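Side-chain contacts in ethylbenzene dehydrogenase alpha-subunit (Aromatoleum aromaticum, PDB 2IVF), which is a molybdopterin oxidoreductase family protein that binds a molybdenum atom, two pterin guanine dinucleotide ligands and an iron-sulfur cluster: residues 528-531 against 532-536; 483-486 against 487-491; 226-229 against 230-234. All blocks are in the same frame, centred on the assembly; numbering follows the deposited sequence.

Contact 1 of 3, residues 528-531 against 532-536; sequences MGNI and EFMKV
Asn530 sends CG away from its own backbone N (chi1 171°), whereas Met534, one turn on, keeps CG beside its N and folds twice (chi2 -56°, chi3 -69°); the two side chains therefore run alongside each other, Asn530 OD1 lying 4.0 Å from Met534 CG. Lys535 likewise has CG next to its backbone N, where it passes over Ile531 O at 3.2 Å and faces Ile531 CG2 more distantly. Beneath these side chains the backbone bonds run from residue i+4 to residue i: Phe533 N bonds to Gly529 O, and Lys535 N meets Ile531 O at 2.8 Å. Glu532 bends at chi2, and its carboxylate serves two partners. Water 1 donates to Glu532 OE2 at 2.7 Å and also to Met528 O, which accepts Glu532 N as well, while Glu532 OE1 forms a salt bridge with Lys535 NZ at 3.5 Å. The charged pair thus lies on one flank of the helix, and Asn530 and Met534 both touch Val777 of helix 777-781. Phe533 packs on Met509 of helix 504-520. Regular i to i+4 pairing with an i to i+3 salt bridge is typical of an alpha-helix, here helix 526-540.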
loop_
_atom_site.group_PDB
_atom_site.type_symbol
_atom_site.label_atom_id
_atom_site.label_comp_id
_atom_site.label_asym_id
_atom_site.label_seq_id
_atom_site.Cartn_x
_atom_site.Cartn_y
_atom_site.Cartn_z
ATOM N N MET A 528 5.308 7.323 36.645
ATOM C CA MET A 528 5.923 6.172 37.313
ATOM C C MET A 528 4.882 5.289 38.012
ATOM O O MET A 528 4.956 4.046 37.972
ATOM C CB MET A 528 6.942 6.678 38.317
ATOM C CG MET A 528 8.109 7.379 37.648
ATOM S SD MET A 528 9.198 8.141 38.834
ATOM C CE MET A 528 10.096 9.247 37.774
ATOM N N GLY A 529 3.899 5.926 38.622
ATOM C CA GLY A 529 2.789 5.205 39.233
ATOM C C GLY A 529 2.063 4.394 38.182
ATOM O O GLY A 529 1.709 3.233 38.409
ATOM N N ASN A 530 1.839 5.005 37.030
ATOM C CA ASN A 530 1.158 4.327 35.910
ATOM C C ASN A 530 1.926 3.102 35.377
ATOM O O ASN A 530 1.331 2.048 35.120
ATOM C CB ASN A 530 0.855 5.334 34.810
ATOM C CG ASN A 530 0.346 4.679 33.549
ATOM O OD1 ASN A 530 1.111 4.386 32.614
ATOM N ND2 ASN A 530 -0.959 4.412 33.525
ATOM N N ILE A 531 3.247 3.221 35.241
ATOM C CA ILE A 531 4.101 2.066 34.865
ATOM C C ILE A 531 3.993 0.876 35.847
ATOM O O ILE A 531 3.884 -0.274 35.424
ATOM C CB ILE A 531 5.575 2.475 34.777
ATOM C CG1 ILE A 531 5.803 3.459 33.619
ATOM C CG2 ILE A 531 6.473 1.272 34.549
ATOM C CD1 ILE A 531 7.082 4.203 33.774
ATOM N N GLU A 532 4.055 1.139 37.145
ATOM C CA GLU A 532 3.933 0.069 38.123
ATOM C C GLU A 532 2.597 -0.645 37.954
ATOM O O GLU A 532 2.530 -1.875 37.895
ATOM C CB GLU A 532 4.059 0.614 39.535
ATOM C CG GLU A 532 5.425 1.253 39.844
ATOM C CD GLU A 532 6.592 0.336 39.496
ATOM O OE1 GLU A 532 6.458 -0.891 39.667
ATOM O OE2 GLU A 532 7.638 0.838 39.042
ATOM N N PHE A 533 1.526 0.134 37.874
ATOM C CA PHE A 533 0.191 -0.409 37.587
ATOM C C PHE A 533 0.249 -1.283 36.352
ATOM O O PHE A 533 -0.270 -2.401 36.324
ATOM C CB PHE A 533 -0.796 0.757 37.360
ATOM C CG PHE A 533 -2.168 0.340 36.876
ATOM C CD1 PHE A 533 -3.193 0.095 37.773
ATOM C CD2 PHE A 533 -2.445 0.245 35.517
ATOM C CE1 PHE A 533 -4.474 -0.265 37.337
ATOM C CE2 PHE A 533 -3.733 -0.125 35.077
ATOM C CZ PHE A 533 -4.738 -0.373 36.002
ATOM N N MET A 534 0.884 -0.777 35.313
ATOM C CA MET A 534 0.892 -1.507 34.062
ATOM C C MET A 534 1.630 -2.831 34.173
ATOM O O MET A 534 1.197 -3.834 33.603
ATOM C CB MET A 534 1.514 -0.666 32.959
ATOM C CG MET A 534 0.603 0.441 32.465
ATOM S SD MET A 534 -1.015 -0.131 31.886
ATOM C CE MET A 534 -0.477 -1.020 30.391
ATOM N N LYS A 535 2.742 -2.831 34.895
ATOM C CA LYS A 535 3.508 -4.041 35.089
ATOM C C LYS A 535 2.626 -5.119 35.701
ATOM O O LYS A 535 2.607 -6.239 35.221
ATOM C CB LYS A 535 4.755 -3.784 35.955
ATOM C CG LYS A 535 5.755 -2.829 35.314
ATOM C CD LYS A 535 7.191 -2.988 35.828
ATOM C CE LYS A 535 7.417 -2.346 37.178
ATOM N NZ LYS A 535 8.872 -2.391 37.595
ATOM N N VAL A 536 1.859 -4.757 36.721
ATOM C CA VAL A 536 0.997 -5.718 37.402
ATOM C C VAL A 536 -0.178 -6.163 36.566
ATOM O O VAL A 536 -0.379 -7.357 36.333
ATOM C CB VAL A 536 0.472 -5.155 38.700
ATOM C CG1 VAL A 536 -0.548 -6.109 39.312
ATOM C CG2 VAL A 536 1.652 -4.897 39.645
HETATM O O HOH W 1 7.976 3.215 37.902
#

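Contact 2 of 3, residues 483-486 against 487-491; sequences YSDD and NMVYL
Asp485 O takes Val489 N at 3.0 Å with an angle of 165°, and more weakly Met488 N; Asp486 O receives Tyr490 N at 2.9 Å. These backbone bonds, the first kind of interaction, open helix 486-493. Although Asp485 occupies the N-cap position, its carboxylate makes no capping bond.

Side-chain packing is the second kind. The Asp485 carboxylate crosses the Val489 side chain aslant, its OD2 3.8 Å from Val489 CG1, while the Asp485 CB carbon meets the methyl end of Met488. Asp486 and Tyr490 both keep CG beside the backbone N, which lays their side chains alongside each other, with Asp486 OD2 3.6 Å from Tyr490 CE2 and the carboxylate plane turned 39° from the ring. Thr775 OG1 hydrogen-bonds to both Asp486 OD2 and Tyr490 OH, so one hydroxyl ties the two neighbouring polar ends together.

Water and hydroxyl bonds make up the third kind. Ser484 OG donates to Asp486 OD1 at 2.9 Å, approaching from above the carboxylate plane, 61° out of it. Water 2 donates to the same Ser484 OG at 2.7 Å and accepts a longer bond from Asn487 N.

Hydrogen bonds to both oxygens of the buried Asp486 carboxylate probably stabilise its negative charge, and the nearby helix N-terminus would favour that charge too.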
loop_
_atom_site.group_PDB
_atom_site.type_symbol
_atom_site.label_atom_id
_atom_site.label_comp_id
_atom_site.label_asym_id
_atom_site.label_seq_id
_atom_site.Cartn_x
_atom_site.Cartn_y
_atom_site.Cartn_z
ATOM N N TYR A 483 -1.008 6.826 21.777
ATOM C CA TYR A 483 -2.396 6.634 21.379
ATOM C C TYR A 483 -3.250 6.219 22.557
ATOM O O TYR A 483 -2.712 5.739 23.546
ATOM C CB TYR A 483 -2.492 5.567 20.292
ATOM C CG TYR A 483 -1.733 4.272 20.548
ATOM C CD1 TYR A 483 -2.309 3.206 21.254
ATOM C CD2 TYR A 483 -0.445 4.097 20.025
ATOM C CE1 TYR A 483 -1.582 1.996 21.463
ATOM C CE2 TYR A 483 0.276 2.915 20.215
ATOM C CZ TYR A 483 -0.279 1.873 20.941
ATOM O OH TYR A 483 0.504 0.746 21.064
ATOM N N SER A 484 -4.559 6.415 22.440
ATOM C CA SER A 484 -5.476 5.935 23.447
ATOM C C SER A 484 -5.997 4.626 22.965
ATOM O O SER A 484 -6.608 4.567 21.903
ATOM C CB SER A 484 -6.677 6.836 23.570
ATOM O OG SER A 484 -7.525 6.327 24.583
ATOM N N ASP A 485 -5.839 3.599 23.765
ATOM C CA ASP A 485 -6.455 2.337 23.481
ATOM C C ASP A 485 -7.478 2.016 24.575
ATOM O O ASP A 485 -7.895 0.886 24.713
ATOM C CB ASP A 485 -5.380 1.261 23.332
ATOM C CG ASP A 485 -4.621 0.994 24.614
ATOM O OD1 ASP A 485 -4.863 1.681 25.641
ATOM O OD2 ASP A 485 -3.759 0.083 24.569
ATOM N N ASP A 486 -7.933 3.044 25.293
ATOM C CA ASP A 486 -8.891 2.872 26.388
ATOM C C ASP A 486 -10.145 2.122 25.933
ATOM O O ASP A 486 -10.680 1.251 26.656
ATOM C CB ASP A 486 -9.279 4.233 26.990
ATOM C CG ASP A 486 -8.104 4.937 27.656
ATOM O OD1 ASP A 486 -7.008 4.906 27.074
ATOM O OD2 ASP A 486 -8.260 5.529 28.733
ATOM N N ASN A 487 -10.594 2.447 24.723
ATOM C CA ASN A 487 -11.836 1.859 24.191
ATOM C C ASN A 487 -11.744 0.338 24.122
ATOM O O ASN A 487 -12.702 -0.348 24.426
ATOM C CB ASN A 487 -12.236 2.456 22.831
ATOM C CG ASN A 487 -11.163 2.329 21.780
ATOM O OD1 ASN A 487 -10.013 2.669 22.019
ATOM N ND2 ASN A 487 -11.522 1.806 20.615
ATOM N N MET A 488 -10.561 -0.166 23.788
ATOM C CA MET A 488 -10.320 -1.596 23.734
ATOM C C MET A 488 -10.023 -2.185 25.093
ATOM O O MET A 488 -10.611 -3.232 25.464
ATOM C CB MET A 488 -9.174 -1.881 22.784
ATOM C CG MET A 488 -9.571 -1.685 21.385
ATOM S SD MET A 488 -8.186 -1.961 20.301
ATOM C CE MET A 488 -7.484 -0.321 20.153
ATOM N N VAL A 489 -9.151 -1.555 25.883
ATOM C CA VAL A 489 -8.773 -2.237 27.137
ATOM C C VAL A 489 -9.867 -2.205 28.183
ATOM O O VAL A 489 -10.015 -3.171 28.891
ATOM C CB VAL A 489 -7.404 -1.814 27.715
ATOM C CG1 VAL A 489 -6.337 -1.772 26.598
ATOM C CG2 VAL A 489 -7.516 -0.498 28.401
ATOM N N TYR A 490 -10.659 -1.146 28.301
ATOM C CA TYR A 490 -11.805 -1.187 29.246
ATOM C C TYR A 490 -12.899 -2.150 28.783
ATOM O O TYR A 490 -13.503 -2.888 29.598
ATOM C CB TYR A 490 -12.412 0.196 29.488
ATOM C CG TYR A 490 -11.561 1.108 30.323
ATOM C CD1 TYR A 490 -11.666 1.110 31.705
ATOM C CD2 TYR A 490 -10.670 1.983 29.736
ATOM C CE1 TYR A 490 -10.880 1.957 32.475
ATOM C CE2 TYR A 490 -9.876 2.803 30.484
ATOM C CZ TYR A 490 -9.987 2.808 31.836
ATOM O OH TYR A 490 -9.200 3.631 32.606
ATOM N N LEU A 491 -13.170 -2.156 27.487
ATOM C CA LEU A 491 -14.090 -3.139 26.936
ATOM C C LEU A 491 -13.598 -4.547 27.263
ATOM O O LEU A 491 -14.386 -5.431 27.559
ATOM C CB LEU A 491 -14.235 -2.960 25.443
ATOM C CG LEU A 491 -15.221 -3.891 24.767
ATOM C CD1 LEU A 491 -16.604 -3.641 25.286
ATOM C CD2 LEU A 491 -15.161 -3.682 23.243
HETATM O O HOH W 2 -9.701 5.275 23.391
HETATM O O HOH W 3 -8.237 2.575 19.844
#

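Contact 3 of 3, residues 226-229 against 230-234; sequences MGAF and HTFGK
Met226 curls back on itself, bent at chi2 (-69°) and again at chi3, bringing its CE methyl within 3.7 Å of His230 NE2, while its SD stands obliquely off the imidazole. The close packing is at the backbone beneath. Met226 O sits over one face of the His230 ring, 3.1 Å above its plane and offset toward the rim, and also accepts His230 N. Gly227 O is gripped twice by Thr231: OG1 donates at 2.6 Å and N at 3.0 Å, from opposite faces of the carbonyl plane. With its OG1 beside the backbone N (chi1 -59°), Thr231 turns the hydroxyl back onto the preceding turn.

The aromatic and C-terminal side is looser, though all the touching residues are buried. The Phe229 and His230 rings have centroids 5.9 Å apart and planes inclined at 38°, and Ala228 CB reaches Phe232 CD2 at 4.1 Å. Gly233, with positive phi, gives Phe229 O only a weak bond. His230 NE2 hydrogen-bonds to a glycerol, probably from the crystallisation liquor.

Beyond the helix, Lys234 NZ bonds to Ala781 O and His798 NE2 and forms a salt bridge with Glu527, so this buried ammonium group is met by both charge and dipoles, which would probably favour its protonated form.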
loop_
_atom_site.group_PDB
_atom_site.type_symbol
_atom_site.label_atom_id
_atom_site.label_comp_id
_atom_site.label_asym_id
_atom_site.label_seq_id
_atom_site.Cartn_x
_atom_site.Cartn_y
_atom_site.Cartn_z
ATOM N N MET A 226 12.924 0.167 21.608
ATOM C CA MET A 226 13.589 -0.239 22.865
ATOM C C MET A 226 14.678 0.738 23.271
ATOM O O MET A 226 14.999 0.869 24.454
ATOM C CB MET A 226 14.106 -1.657 22.743
ATOM C CG MET A 226 12.962 -2.682 22.710
ATOM S SD MET A 226 12.168 -2.751 24.320
ATOM C CE MET A 226 13.323 -3.775 25.242
ATOM N N GLY A 227 15.227 1.458 22.292
ATOM C CA GLY A 227 16.225 2.464 22.555
ATOM C C GLY A 227 15.608 3.694 23.213
ATOM O O GLY A 227 16.194 4.329 24.078
ATOM N N ALA A 228 14.412 4.030 22.783
ATOM C CA ALA A 228 13.657 5.067 23.453
ATOM C C ALA A 228 13.325 4.576 24.861
ATOM O O ALA A 228 13.496 5.287 25.858
ATOM C CB ALA A 228 12.358 5.365 22.655
ATOM N N PHE A 229 12.855 3.329 24.940
ATOM C CA PHE A 229 12.431 2.753 26.229
ATOM C C PHE A 229 13.588 2.848 27.186
ATOM O O PHE A 229 13.434 3.177 28.334
ATOM C CB PHE A 229 12.041 1.281 26.008
ATOM C CG PHE A 229 11.148 0.698 27.067
ATOM C CD1 PHE A 229 9.974 1.324 27.441
ATOM C CD2 PHE A 229 11.441 -0.523 27.618
ATOM C CE1 PHE A 229 9.159 0.761 28.401
ATOM C CE2 PHE A 229 10.621 -1.110 28.604
ATOM C CZ PHE A 229 9.471 -0.474 28.963
ATOM N N HIS A 230 14.785 2.548 26.704
ATOM C CA HIS A 230 15.929 2.494 27.578
ATOM C C HIS A 230 16.563 3.853 27.888
ATOM O O HIS A 230 17.153 4.011 28.933
ATOM C CB HIS A 230 16.926 1.479 27.064
ATOM C CG HIS A 230 16.412 0.076 27.204
ATOM N ND1 HIS A 230 16.961 -0.987 26.537
ATOM C CD2 HIS A 230 15.343 -0.421 27.896
ATOM C CE1 HIS A 230 16.280 -2.087 26.827
ATOM N NE2 HIS A 230 15.294 -1.772 27.653
ATOM N N THR A 231 16.355 4.811 27.011
ATOM C CA THR A 231 16.891 6.180 27.161
ATOM C C THR A 231 15.956 7.035 28.006
ATOM O O THR A 231 16.383 7.674 28.987
ATOM C CB THR A 231 17.076 6.823 25.790
ATOM O OG1 THR A 231 17.975 6.014 25.002
ATOM C CG2 THR A 231 17.623 8.246 25.902
ATOM N N PHE A 232 14.672 7.001 27.661
ATOM C CA PHE A 232 13.672 7.843 28.291
ATOM C C PHE A 232 12.793 7.113 29.324
ATOM O O PHE A 232 12.032 7.758 30.075
ATOM C CB PHE A 232 12.779 8.430 27.222
ATOM C CG PHE A 232 13.525 9.129 26.108
ATOM C CD1 PHE A 232 14.243 10.289 26.355
ATOM C CD2 PHE A 232 13.470 8.642 24.803
ATOM C CE1 PHE A 232 14.884 10.952 25.328
ATOM C CE2 PHE A 232 14.115 9.312 23.763
ATOM C CZ PHE A 232 14.822 10.459 24.047
ATOM N N GLY A 233 12.859 5.790 29.339
ATOM C CA GLY A 233 12.032 4.999 30.262
ATOM C C GLY A 233 10.640 4.845 29.686
ATOM O O GLY A 233 9.785 4.317 30.346
ATOM N N LYS A 234 10.401 5.291 28.441
ATOM C CA LYS A 234 9.094 5.077 27.815
ATOM C C LYS A 234 9.169 5.238 26.325
ATOM O O LYS A 234 10.124 5.802 25.804
ATOM C CB LYS A 234 8.021 6.023 28.391
ATOM C CG LYS A 234 8.141 7.489 27.938
ATOM C CD LYS A 234 9.215 8.221 28.673
ATOM C CE LYS A 234 9.151 9.741 28.426
ATOM N NZ LYS A 234 7.899 10.391 28.969
#

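Overall arrangement
Along the chain contact 3 comes first, on helix 226-232, followed by contact 2 at the start of helix 486-493 and contact 1 within helix 526-540. All three belong to the molybdopterin oxidoreductase part of the chain. The centre of contact 1 is about 16 Å from those of contacts 2 and 3, which are themselves about 23 Å apart, and none touches another; the nearest atoms of contacts 1 and 3 are about 4 Å apart. Helix 777-781 links the surroundings, since each contact has a partner on it, Ser778 being that of Tyr483 O in contact 2. Segments far apart in sequence thus converge on one short helix in the folded subunit.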